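Local coordinates for protein cobalt-precorrin-5B C(1)-methyltransferase (Archaeoglobus fulgidus, PDB 1SR8) that probably methylates C-1 of cobalt-precorrin-5B, with S-adenosyl-L-methionine as methyl donor, to give cobalt-precorrin-6A in the anaerobic route to adenosylcobalamin, at residues V80-K84 and G85-V89; K129-S132 and R133-L137; F150-S153 and G154-I158; V175-G179 and G180-L184. One frame throughout, in Å; residues are numbered along the deposited sequence.

Interaction 1: residues V80-K84 and G85-V89; sequences VEAEK and GFARV
A two-residue beta hairpin with a type I' turn, Glu83 to Phe86, folds strand 80-83 back on strand 86-89, the short strand axes running 171° apart. Glu81 and Arg88 form a hydrogen-bonded antiparallel pair, Glu81 N to Arg88 O at 3.1 Å and Arg88 N to Glu81 O at 3.0 Å. Nearer the turn, Glu83 N reaches Phe86 O at 2.8 Å, almost in line with the carbonyl bond. Between these bonds Ala82 CB meets Ala87 CB at 3.8 Å. On the same face Val80 CG1 presses on Val89 CG2 at 3.3 Å, tighter than usual for two methyl groups. On the other face Glu81 and Arg88 extend alongside each other, both with CG anti to the backbone N (chi1 -178° and -172°). Glu81 OE1 thus lies 3.3 Å from Arg88 CD, touching the aliphatic part of the arginine, whose NH1 instead makes a salt bridge to Glu107. At the turn, a side chain on Gly85 would run into the carbonyl of Lys84. Helix 44-57 lies against the alanine and valine face through Ala54 and Thr47, while strands 63-68 and 105-111 flank the hairpin in the mixed sheet.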
loop_
_atom_site.group_PDB
_atom_site.type_symbol
_atom_site.label_atom_id
_atom_site.label_comp_id
_atom_site.label_asym_id
_atom_site.label_seq_id
_atom_site.Cartn_x
_atom_site.Cartn_y
_atom_site.Cartn_z
ATOM N N VAL A 80 -2.958 -18.156 -3.574
ATOM C CA VAL A 80 -3.555 -18.549 -2.313
ATOM C C VAL A 80 -3.586 -20.068 -2.175
ATOM O O VAL A 80 -3.291 -20.800 -3.124
ATOM C CB VAL A 80 -5.015 -18.036 -2.213
ATOM C CG1 VAL A 80 -5.070 -16.541 -2.427
ATOM C CG2 VAL A 80 -5.881 -18.739 -3.246
ATOM N N GLU A 81 -3.940 -20.523 -0.980
ATOM C CA GLU A 81 -4.079 -21.941 -0.678
ATOM C C GLU A 81 -5.493 -22.042 -0.114
ATOM O O GLU A 81 -5.708 -21.868 1.082
ATOM C CB GLU A 81 -3.058 -22.370 0.374
ATOM C CG GLU A 81 -3.113 -23.852 0.715
ATOM C CD GLU A 81 -2.243 -24.207 1.911
ATOM O OE1 GLU A 81 -2.536 -23.713 3.025
ATOM O OE2 GLU A 81 -1.268 -24.976 1.739
ATOM N N ALA A 82 -6.459 -22.303 -0.981
ATOM C CA ALA A 82 -7.844 -22.379 -0.549
ATOM C C ALA A 82 -8.488 -23.734 -0.823
ATOM O O ALA A 82 -8.144 -24.414 -1.791
ATOM C CB ALA A 82 -8.647 -21.276 -1.228
ATOM N N GLU A 83 -9.429 -24.118 0.035
ATOM C CA GLU A 83 -10.131 -25.383 -0.127
ATOM C C GLU A 83 -11.410 -25.446 0.697
ATOM O O GLU A 83 -11.382 -25.303 1.917
ATOM C CB GLU A 83 -9.216 -26.545 0.256
ATOM C CG GLU A 83 -9.819 -27.907 -0.015
ATOM C CD GLU A 83 -8.890 -29.034 0.372
ATOM O OE1 GLU A 83 -7.794 -29.136 -0.228
ATOM O OE2 GLU A 83 -9.255 -29.813 1.279
ATOM N N LYS A 84 -12.529 -25.654 0.012
ATOM C CA LYS A 84 -13.843 -25.764 0.646
ATOM C C LYS A 84 -14.187 -24.698 1.682
ATOM O O LYS A 84 -14.456 -25.020 2.844
ATOM C CB LYS A 84 -13.998 -27.144 1.291
ATOM C CG LYS A 84 -13.909 -28.309 0.316
ATOM C CD LYS A 84 -14.311 -29.622 0.986
ATOM C CE LYS A 84 -13.337 -30.041 2.085
ATOM N NZ LYS A 84 -12.005 -30.463 1.549
ATOM N N GLY A 85 -14.180 -23.434 1.271
ATOM C CA GLY A 85 -14.530 -22.369 2.190
ATOM C C GLY A 85 -13.436 -21.883 3.119
ATOM O O GLY A 85 -13.682 -21.016 3.958
ATOM N N PHE A 86 -12.232 -22.430 2.991
ATOM C CA PHE A 86 -11.128 -22.001 3.836
ATOM C C PHE A 86 -9.989 -21.524 2.954
ATOM O O PHE A 86 -9.706 -22.130 1.922
ATOM C CB PHE A 86 -10.642 -23.156 4.703
ATOM C CG PHE A 86 -9.501 -22.791 5.612
ATOM C CD1 PHE A 86 -9.724 -22.061 6.772
ATOM C CD2 PHE A 86 -8.198 -23.157 5.292
ATOM C CE1 PHE A 86 -8.666 -21.701 7.600
ATOM C CE2 PHE A 86 -7.133 -22.803 6.110
ATOM C CZ PHE A 86 -7.364 -22.075 7.265
ATOM N N ALA A 87 -9.339 -20.435 3.350
ATOM C CA ALA A 87 -8.219 -19.901 2.572
ATOM C C ALA A 87 -7.094 -19.399 3.462
ATOM O O ALA A 87 -7.315 -18.924 4.569
ATOM C CB ALA A 87 -8.687 -18.781 1.650
ATOM N N ARG A 88 -5.879 -19.512 2.951
ATOM C CA ARG A 88 -4.680 -19.101 3.658
ATOM C C ARG A 88 -3.872 -18.301 2.639
ATOM O O ARG A 88 -3.560 -18.810 1.560
ATOM C CB ARG A 88 -3.917 -20.353 4.087
ATOM C CG ARG A 88 -2.753 -20.111 4.999
ATOM C CD ARG A 88 -1.995 -21.407 5.279
ATOM N NE ARG A 88 -0.921 -21.195 6.248
ATOM C CZ ARG A 88 -1.108 -21.023 7.557
ATOM N NH1 ARG A 88 -2.338 -21.049 8.063
ATOM N NH2 ARG A 88 -0.065 -20.801 8.356
ATOM N N VAL A 89 -3.552 -17.050 2.962
ATOM C CA VAL A 89 -2.792 -16.205 2.037
ATOM C C VAL A 89 -1.686 -15.477 2.772
ATOM O O VAL A 89 -1.909 -14.908 3.832
ATOM C CB VAL A 89 -3.694 -15.155 1.357
ATOM C CG1 VAL A 89 -2.910 -14.418 0.284
ATOM C CG2 VAL A 89 -4.916 -15.821 0.754
#

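Interaction 2: residues K129-S132 and R133-L137; sequences KAVS and RSAKL
Ser132 caps the N-terminus of helix 133-149, and both its side chain and its carbonyl bond to the first turn. Among the hydrogen bonds, Ala135 N donates to Ser132 OG over 3.3 Å with an N-H...O angle of 165°, the side-chain bond of an N-cap. The hydroxyl is brought over the helix end by chi1 of 76°, which sets OG between the serine's own N and carbonyl carbon. Ala135 CB also touches the capping oxygen, 3.4 Å from Ser132 OG. Ser132 O takes the Lys136 N-H at 2.8 Å, and so begins the helical bonding that Leu137 N to Arg133 O continues.

The apolar contacts come from Val131, just before the cap. Its CG1, anti to the backbone N (chi1 -176°), reaches Ala135 CB at 3.9 Å and Lys136 CB at 4.0 Å, packing against the first turn. Beyond the segment, Val131 packs on Phe118 and Ala135 on Ile183.

Without OG, as with an alanine here, Ala135 N would probably be left without its capping acceptor. The chemistry is that of a helix start: an uncharged hydroxyl meets an amide that no preceding helical turn can serve, and an aliphatic side chain packs beside it.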
loop_
_atom_site.group_PDB
_atom_site.type_symbol
_atom_site.label_atom_id
_atom_site.label_comp_id
_atom_site.label_asym_id
_atom_site.label_seq_id
_atom_site.Cartn_x
_atom_site.Cartn_y
_atom_site.Cartn_z
ATOM N N LYS A 129 -12.662 -3.094 15.425
ATOM C CA LYS A 129 -11.551 -3.741 14.732
ATOM C C LYS A 129 -10.695 -2.732 13.964
ATOM O O LYS A 129 -11.218 -1.852 13.279
ATOM C CB LYS A 129 -12.078 -4.825 13.787
ATOM C CG LYS A 129 -12.505 -6.108 14.501
ATOM C CD LYS A 129 -11.284 -6.874 15.041
ATOM C CE LYS A 129 -11.667 -8.166 15.770
ATOM N NZ LYS A 129 -10.458 -8.967 16.126
ATOM N N ALA A 130 -9.377 -2.867 14.094
ATOM C CA ALA A 130 -8.419 -1.980 13.443
ATOM C C ALA A 130 -8.245 -2.224 11.936
ATOM O O ALA A 130 -7.211 -2.715 11.492
ATOM C CB ALA A 130 -7.068 -2.078 14.152
ATOM N N VAL A 131 -9.271 -1.869 11.164
ATOM C CA VAL A 131 -9.271 -2.002 9.703
ATOM C C VAL A 131 -9.510 -0.597 9.134
ATOM O O VAL A 131 -10.567 -0.012 9.347
ATOM C CB VAL A 131 -10.411 -2.931 9.224
ATOM C CG1 VAL A 131 -10.323 -3.133 7.720
ATOM C CG2 VAL A 131 -10.345 -4.269 9.963
ATOM N N SER A 132 -8.536 -0.048 8.417
ATOM C CA SER A 132 -8.687 1.296 7.871
ATOM C C SER A 132 -9.848 1.394 6.888
ATOM O O SER A 132 -10.365 0.382 6.402
ATOM C CB SER A 132 -7.398 1.748 7.184
ATOM O OG SER A 132 -7.253 1.127 5.927
ATOM N N ARG A 133 -10.253 2.628 6.601
ATOM C CA ARG A 133 -11.354 2.891 5.679
ATOM C C ARG A 133 -11.076 2.282 4.314
ATOM O O ARG A 133 -11.918 1.576 3.768
ATOM C CB ARG A 133 -11.572 4.405 5.549
ATOM C CG ARG A 133 -12.488 4.841 4.397
ATOM C CD ARG A 133 -12.707 6.352 4.444
ATOM N NE ARG A 133 -13.526 6.881 3.352
ATOM C CZ ARG A 133 -13.111 7.015 2.097
ATOM N NH1 ARG A 133 -11.884 6.647 1.761
ATOM N NH2 ARG A 133 -13.911 7.554 1.188
ATOM N N SER A 134 -9.889 2.557 3.777
ATOM C CA SER A 134 -9.488 2.048 2.466
ATOM C C SER A 134 -9.561 0.533 2.406
ATOM O O SER A 134 -10.124 -0.034 1.466
ATOM C CB SER A 134 -8.061 2.483 2.141
ATOM O OG SER A 134 -7.962 3.889 2.097
ATOM N N ALA A 135 -8.970 -0.107 3.413
ATOM C CA ALA A 135 -8.943 -1.559 3.509
ATOM C C ALA A 135 -10.355 -2.110 3.605
ATOM O O ALA A 135 -10.708 -3.085 2.941
ATOM C CB ALA A 135 -8.141 -1.978 4.726
ATOM N N LYS A 136 -11.169 -1.472 4.431
ATOM C CA LYS A 136 -12.532 -1.925 4.626
ATOM C C LYS A 136 -13.361 -1.855 3.347
ATOM O O LYS A 136 -14.077 -2.806 3.013
ATOM C CB LYS A 136 -13.204 -1.111 5.730
ATOM C CG LYS A 136 -14.594 -1.605 6.084
ATOM C CD LYS A 136 -14.570 -3.062 6.536
ATOM C CE LYS A 136 -15.956 -3.515 6.984
ATOM N NZ LYS A 136 -16.503 -2.651 8.087
ATOM N N LEU A 137 -13.268 -0.744 2.627
ATOM C CA LEU A 137 -14.042 -0.616 1.400
ATOM C C LEU A 137 -13.558 -1.611 0.357
ATOM O O LEU A 137 -14.357 -2.158 -0.398
ATOM C CB LEU A 137 -13.948 0.802 0.845
ATOM C CG LEU A 137 -14.633 1.890 1.686
ATOM C CD1 LEU A 137 -14.459 3.258 1.006
ATOM C CD2 LEU A 137 -16.109 1.541 1.868
#

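Interaction 3: residues F150-S153 and G154-I158; sequences FNFS and GGVRI
The ring of Phe152 lies over the backbone of Gly154, in the link between helix 133-149 and strand 155-159 that follows a Schellman motif. Gly154 N sits 3.4 Å above the ring plane, over its centre, against the aromatic face. Gly155 N lies 3.4 Å from Phe152 CZ, and Gly155 C comes to the ring edge in its plane. Farther along, Phe152 CE2 approaches Val156 CG1 at 4.4 Å, a loose apolar contact. A first torsion of -179° swings the ring away from its own N and over the residues that follow. Gly154 suits this position, since a CB would strike Phe152 CZ. Outward, the ring touches Ile56 of helix 44-57, Leu59 of the loop after it, and Phe143 and Ser147 of helix 133-149. A serine in place of Phe152 would probably leave the Gly154 backbone without the ring over it and open a gap among Ile56, Leu59 and Phe143. Asn151, with positive phi, is the C-prime residue of the Schellman motif, in which Phe152 N bonds to Ser147 O, turning the chain out of the helix. A water bridges the bend by donating to both Phe152 O, at 3.3 Å, and Gly154 O, at 3.2 Å.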
loop_
_atom_site.group_PDB
_atom_site.type_symbol
_atom_site.label_atom_id
_atom_site.label_comp_id
_atom_site.label_asym_id
_atom_site.label_seq_id
_atom_site.Cartn_x
_atom_site.Cartn_y
_atom_site.Cartn_z
ATOM N N PHE A 150 -19.874 -16.204 -7.440
ATOM C CA PHE A 150 -20.007 -17.569 -6.955
ATOM C C PHE A 150 -21.324 -17.827 -6.245
ATOM O O PHE A 150 -21.448 -18.772 -5.471
ATOM C CB PHE A 150 -18.823 -17.878 -6.046
ATOM C CG PHE A 150 -17.493 -17.684 -6.723
ATOM C CD1 PHE A 150 -16.994 -18.648 -7.602
ATOM C CD2 PHE A 150 -16.770 -16.513 -6.537
ATOM C CE1 PHE A 150 -15.799 -18.450 -8.284
ATOM C CE2 PHE A 150 -15.570 -16.299 -7.216
ATOM C CZ PHE A 150 -15.085 -17.270 -8.091
ATOM N N ASN A 151 -22.310 -16.985 -6.534
ATOM C CA ASN A 151 -23.639 -17.094 -5.949
ATOM C C ASN A 151 -23.578 -17.501 -4.479
ATOM O O ASN A 151 -24.224 -18.453 -4.045
ATOM C CB ASN A 151 -24.466 -18.093 -6.753
ATOM C CG ASN A 151 -25.929 -17.714 -6.812
ATOM O OD1 ASN A 151 -26.679 -17.912 -5.848
ATOM N ND2 ASN A 151 -26.345 -17.144 -7.946
ATOM N N PHE A 152 -22.791 -16.744 -3.727
ATOM C CA PHE A 152 -22.584 -16.960 -2.303
ATOM C C PHE A 152 -23.507 -16.031 -1.514
ATOM O O PHE A 152 -23.720 -14.882 -1.905
ATOM C CB PHE A 152 -21.118 -16.656 -1.976
ATOM C CG PHE A 152 -20.754 -16.859 -0.541
ATOM C CD1 PHE A 152 -20.704 -18.139 0.005
ATOM C CD2 PHE A 152 -20.430 -15.771 0.262
ATOM C CE1 PHE A 152 -20.332 -18.333 1.337
ATOM C CE2 PHE A 152 -20.055 -15.949 1.596
ATOM C CZ PHE A 152 -20.006 -17.232 2.134
ATOM N N SER A 153 -24.062 -16.523 -0.409
ATOM C CA SER A 153 -24.953 -15.704 0.409
ATOM C C SER A 153 -24.529 -15.635 1.872
ATOM O O SER A 153 -25.133 -14.913 2.657
ATOM C CB SER A 153 -26.396 -16.214 0.310
ATOM O OG SER A 153 -26.482 -17.572 0.701
ATOM N N GLY A 154 -23.487 -16.379 2.234
ATOM C CA GLY A 154 -23.010 -16.356 3.603
ATOM C C GLY A 154 -22.058 -15.200 3.855
ATOM O O GLY A 154 -22.204 -14.129 3.266
ATOM N N GLY A 155 -21.086 -15.415 4.736
ATOM C CA GLY A 155 -20.113 -14.380 5.043
ATOM C C GLY A 155 -18.734 -14.982 5.227
ATOM O O GLY A 155 -18.545 -16.176 5.003
ATOM N N VAL A 156 -17.756 -14.168 5.609
ATOM C CA VAL A 156 -16.411 -14.691 5.839
ATOM C C VAL A 156 -15.782 -14.009 7.044
ATOM O O VAL A 156 -16.031 -12.830 7.309
ATOM C CB VAL A 156 -15.455 -14.489 4.622
ATOM C CG1 VAL A 156 -16.116 -14.946 3.329
ATOM C CG2 VAL A 156 -15.038 -13.051 4.528
ATOM N N ARG A 157 -14.998 -14.766 7.802
ATOM C CA ARG A 157 -14.300 -14.196 8.944
ATOM C C ARG A 157 -12.831 -14.226 8.543
ATOM O O ARG A 157 -12.308 -15.267 8.130
ATOM C CB ARG A 157 -14.539 -15.014 10.219
ATOM C CG ARG A 157 -13.698 -14.566 11.424
ATOM C CD ARG A 157 -14.383 -14.905 12.759
ATOM N NE ARG A 157 -15.055 -16.201 12.703
ATOM C CZ ARG A 157 -14.437 -17.348 12.428
ATOM N NH1 ARG A 157 -13.124 -17.363 12.197
ATOM N NH2 ARG A 157 -15.139 -18.471 12.333
ATOM N N ILE A 158 -12.187 -13.067 8.628
ATOM C CA ILE A 158 -10.781 -12.931 8.273
ATOM C C ILE A 158 -9.953 -12.892 9.559
ATOM O O ILE A 158 -10.245 -12.110 10.465
ATOM C CB ILE A 158 -10.555 -11.633 7.460
ATOM C CG1 ILE A 158 -11.408 -11.671 6.182
ATOM C CG2 ILE A 158 -9.067 -11.456 7.165
ATOM C CD1 ILE A 158 -11.424 -10.377 5.400
HETATM O O HOH W 1 -23.158 -12.749 0.533
#

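Interaction 4: residues V175-G179 and G180-L184; sequences VGIKG and GISIL
With chi1 of -55° and chi2 of 166°, Ile177 carries CG1 beside its backbone N and opposite its carbonyl carbon, and extends CD1 to Ser182. The serine has a similar first torsion, chi1 -52°, which places OG beside its own N and facing the isoleucine. Ile177 CD1 and Ser182 OG come within 3.4 Å, a methyl end against a hydroxyl oxygen. The other branch of Ile177, CG2, is anti to the backbone N and lies 3.8 Å from Gly180 O. One side chain thus reaches across the bend at two points.

The backbone is joined by a water that donates to Ile177 O at 3.0 Å and, in a weak bond, to Gly180 O at 3.3 Å. The bend itself runs through Gly179 and Gly180; at both positions a CB would collide with the carbonyl oxygen before it, so only glycine fits comfortably.

Around the bend, Ile177 also packs on Ala130 and Lys125, and Ile181 bonds through its backbone to Gly121 and Gly123. The arrangement is a glycine-rich bend leading into the short, weakly bonded edge strand at about 180-181, which lies parallel to strand 121-125 in the three-stranded mixed sheet.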
loop_
_atom_site.group_PDB
_atom_site.type_symbol
_atom_site.label_atom_id
_atom_site.label_comp_id
_atom_site.label_asym_id
_atom_site.label_seq_id
_atom_site.Cartn_x
_atom_site.Cartn_y
_atom_site.Cartn_z
ATOM N N VAL A 175 -0.836 3.097 20.232
ATOM C CA VAL A 175 -1.738 3.919 19.434
ATOM C C VAL A 175 -3.176 3.540 19.775
ATOM O O VAL A 175 -4.132 4.029 19.165
ATOM C CB VAL A 175 -1.490 3.729 17.924
ATOM C CG1 VAL A 175 -2.434 4.621 17.116
ATOM C CG2 VAL A 175 -0.040 4.075 17.599
ATOM N N GLY A 176 -3.320 2.666 20.765
ATOM C CA GLY A 176 -4.639 2.247 21.197
ATOM C C GLY A 176 -5.099 0.928 20.612
ATOM O O GLY A 176 -6.135 0.399 21.015
ATOM N N ILE A 177 -4.334 0.400 19.662
ATOM C CA ILE A 177 -4.665 -0.864 19.017
ATOM C C ILE A 177 -4.075 -2.006 19.819
ATOM O O ILE A 177 -2.869 -2.058 20.021
ATOM C CB ILE A 177 -4.082 -0.918 17.606
ATOM C CG1 ILE A 177 -4.555 0.306 16.823
ATOM C CG2 ILE A 177 -4.488 -2.214 16.923
ATOM C CD1 ILE A 177 -3.793 0.546 15.552
ATOM N N LYS A 178 -4.913 -2.928 20.271
ATOM C CA LYS A 178 -4.406 -4.043 21.054
ATOM C C LYS A 178 -4.988 -5.401 20.682
ATOM O O LYS A 178 -6.138 -5.507 20.265
ATOM C CB LYS A 178 -4.614 -3.756 22.548
ATOM C CG LYS A 178 -5.914 -3.035 22.880
ATOM C CD LYS A 178 -5.857 -2.343 24.246
ATOM C CE LYS A 178 -5.910 -3.332 25.417
ATOM N NZ LYS A 178 -4.698 -4.198 25.534
ATOM N N GLY A 179 -4.166 -6.438 20.819
ATOM C CA GLY A 179 -4.609 -7.782 20.505
ATOM C C GLY A 179 -4.373 -8.238 19.076
ATOM O O GLY A 179 -4.823 -9.319 18.695
ATOM N N GLY A 180 -3.678 -7.435 18.276
ATOM C CA GLY A 180 -3.428 -7.831 16.903
ATOM C C GLY A 180 -2.972 -6.698 16.003
ATOM O O GLY A 180 -2.842 -5.556 16.439
ATOM N N ILE A 181 -2.726 -7.019 14.738
ATOM C CA ILE A 181 -2.275 -6.021 13.776
ATOM C C ILE A 181 -3.436 -5.256 13.148
ATOM O O ILE A 181 -4.607 -5.592 13.342
ATOM C CB ILE A 181 -1.481 -6.674 12.627
ATOM C CG1 ILE A 181 -2.369 -7.675 11.881
ATOM C CG2 ILE A 181 -0.274 -7.393 13.177
ATOM C CD1 ILE A 181 -1.771 -8.177 10.580
ATOM N N SER A 182 -3.087 -4.221 12.389
ATOM C CA SER A 182 -4.063 -3.407 11.675
ATOM C C SER A 182 -4.157 -3.938 10.239
ATOM O O SER A 182 -3.226 -4.550 9.723
ATOM C CB SER A 182 -3.606 -1.947 11.622
ATOM O OG SER A 182 -3.266 -1.446 12.902
ATOM N N ILE A 183 -5.298 -3.726 9.606
ATOM C CA ILE A 183 -5.480 -4.127 8.225
ATOM C C ILE A 183 -5.644 -2.791 7.513
ATOM O O ILE A 183 -6.596 -2.053 7.763
ATOM C CB ILE A 183 -6.724 -5.002 8.053
ATOM C CG1 ILE A 183 -6.523 -6.306 8.830
ATOM C CG2 ILE A 183 -6.973 -5.277 6.581
ATOM C CD1 ILE A 183 -7.660 -7.284 8.710
ATOM N N LEU A 184 -4.700 -2.470 6.640
ATOM C CA LEU A 184 -4.727 -1.194 5.951
ATOM C C LEU A 184 -4.147 -1.227 4.543
ATOM O O LEU A 184 -3.773 -2.280 4.032
ATOM C CB LEU A 184 -3.975 -0.177 6.808
ATOM C CG LEU A 184 -2.589 -0.622 7.271
ATOM C CD1 LEU A 184 -1.578 -0.341 6.166
ATOM C CD2 LEU A 184 -2.197 0.121 8.540
HETATM O O HOH W 2 -1.613 -4.718 19.385
#

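Interactions 2 and 4 are in direct contact, their centres 11 Å apart. Probable backbone hydrogen bonds join Ser132 N to Ile183 O and Ala130 O to Ile183 N, both 2.9 Å, so the chain after strand 180-181 runs beside the residues leading into helix 133-149. Ser132 OG also packs on Leu184 CA at 3.4 Å. Interactions 2 and 3 mark the beginning of that helix and the link after it, with centres 18 Å apart. Interaction 3 then delivers the chain into strand 155-159 of the six-stranded sheet that includes the hairpin of interaction 1; their centres lie 13 Å apart without touching. Helix 44-57 packs against residues of both interactions 1 and 3.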